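Local coordinates for BfpC (PDB 3VHJ), which is an essential component of type IV pilus biogenesis, here as the cytoplasmic N-terminal domain of a membrane protein that probably contacts the assembly machinery, at residues S76-D81 and L97-D102. The protein carries 1 engineered substitution. Residues are numbered along the deposited sequence; the frame is centred on the assembly and turned at random.
Sequences SAIDFD and LVIGVD
Ile-78 and Ile-99 meet methyl to methyl, tip to tip, with Ile-78 CD1 3.6 Å from Ile-99 CD1. Both chains are extended beyond CG1, but they start differently: in Ile-78 CG1 stands anti to the carbonyl carbon (chi1 -63°), whereas in Ile-99 it sits between the backbone N and the carbonyl carbon (chi1 67°), and each thereby sends its delta methyl toward the other segment. Farther along, the Phe-80 ring lies obliquely beside the end of the strand. Its CD1 lies 4.1 Å from Val-101 CG1, and its CE1 approaches the backbone O of Asp-102 to 3.5 Å. No hydrogen bond joins the two segments, and their nearest CA atoms, those of Phe-80 and Val-101, remain 8.4 Å apart. Phe-85 touches both Ile-78 and Val-101, while Leu-75 adds to the packing on Ile-99 and Val-101. Asp-102 OD2 accepts hydrogen bonds from the backbone N of Asp-104 and Met-106, and OD1 has a weak one with His-108 NE2. This is hydrophobic core packing of a connecting segment, which follows the short helix 74-77, against one face of the mixed sheet containing strand 96-101.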
# COMPACT_ATOMS: atom_id res chain seq x y z
N SER A 76 5.76 2.51 0.52
CA SER A 76 6.79 3.54 0.66
C SER A 76 8.03 3.17 -0.14
O SER A 76 8.79 4.04 -0.57
CB SER A 76 7.19 3.72 2.13
OG SER A 76 7.95 2.62 2.60
N ALA A 77 8.22 1.87 -0.33
CA ALA A 77 9.38 1.34 -1.05
C ALA A 77 9.23 1.35 -2.57
O ALA A 77 10.22 1.18 -3.28
CB ALA A 77 9.69 -0.08 -0.57
N ILE A 78 8.01 1.54 -3.06
CA ILE A 78 7.79 1.57 -4.50
C ILE A 78 8.04 2.99 -4.99
O ILE A 78 7.40 3.94 -4.55
CB ILE A 78 6.34 1.15 -4.87
CG1 ILE A 78 6.12 -0.31 -4.45
CG2 ILE A 78 6.12 1.30 -6.38
CD1 ILE A 78 4.73 -0.85 -4.78
N ASP A 79 9.01 3.12 -5.89
CA ASP A 79 9.38 4.42 -6.42
C ASP A 79 8.22 5.11 -7.10
O ASP A 79 7.36 4.47 -7.70
CB ASP A 79 10.55 4.27 -7.41
CG ASP A 79 11.26 5.58 -7.68
OD1 ASP A 79 11.01 6.58 -6.97
OD2 ASP A 79 12.10 5.62 -8.61
N PHE A 80 8.18 6.43 -6.98
CA PHE A 80 7.16 7.23 -7.63
C PHE A 80 7.92 8.15 -8.59
O PHE A 80 8.80 8.88 -8.16
CB PHE A 80 6.38 8.09 -6.63
CG PHE A 80 5.36 8.96 -7.28
CD1 PHE A 80 4.26 8.40 -7.94
CD2 PHE A 80 5.51 10.35 -7.30
CE1 PHE A 80 3.34 9.21 -8.61
CE2 PHE A 80 4.60 11.16 -7.97
CZ PHE A 80 3.51 10.59 -8.62
N ASP A 81 7.58 8.10 -9.87
CA ASP A 81 8.27 8.93 -10.86
C ASP A 81 7.39 9.98 -11.50
O ASP A 81 7.76 10.56 -12.53
CB ASP A 81 8.89 8.04 -11.94
CG ASP A 81 7.84 7.37 -12.82
OD1 ASP A 81 8.19 6.37 -13.49
OD2 ASP A 81 6.68 7.83 -12.85
N LEU A 97 -1.87 -8.96 -3.52
CA LEU A 97 -1.84 -7.54 -3.23
C LEU A 97 -2.54 -6.71 -4.29
O LEU A 97 -2.44 -6.99 -5.48
CB LEU A 97 -0.38 -7.08 -3.14
CG LEU A 97 0.56 -7.89 -2.24
CD1 LEU A 97 1.98 -7.36 -2.40
CD2 LEU A 97 0.09 -7.82 -0.79
N VAL A 98 -3.28 -5.69 -3.85
CA VAL A 98 -3.94 -4.77 -4.77
C VAL A 98 -3.50 -3.39 -4.31
O VAL A 98 -3.78 -3.00 -3.18
CB VAL A 98 -5.48 -4.87 -4.70
CG1 VAL A 98 -6.10 -3.85 -5.67
CG2 VAL A 98 -5.91 -6.29 -5.08
N ILE A 99 -2.80 -2.67 -5.17
CA ILE A 99 -2.28 -1.36 -4.82
C ILE A 99 -2.65 -0.29 -5.83
O ILE A 99 -3.05 -0.59 -6.95
CB ILE A 99 -0.74 -1.41 -4.68
CG1 ILE A 99 -0.09 -1.67 -6.03
CG2 ILE A 99 -0.35 -2.54 -3.72
CD1 ILE A 99 1.42 -1.72 -5.97
N GLY A 100 -2.51 0.97 -5.42
CA GLY A 100 -2.84 2.08 -6.30
C GLY A 100 -2.28 3.38 -5.76
O GLY A 100 -2.47 3.71 -4.59
N VAL A 101 -1.56 4.11 -6.62
CA VAL A 101 -0.96 5.39 -6.25
C VAL A 101 -1.39 6.42 -7.29
O VAL A 101 -1.30 6.16 -8.50
CB VAL A 101 0.58 5.27 -6.21
CG1 VAL A 101 1.22 6.62 -5.93
CG2 VAL A 101 1.00 4.26 -5.15
N ASP A 102 -1.87 7.57 -6.83
CA ASP A 102 -2.36 8.59 -7.75
C ASP A 102 -1.28 9.47 -8.37
O ASP A 102 -0.10 9.33 -8.06
CB ASP A 102 -3.45 9.44 -7.09
CG ASP A 102 -2.90 10.40 -6.03
OD1 ASP A 102 -3.72 10.90 -5.23
OD2 ASP A 102 -1.68 10.65 -6.01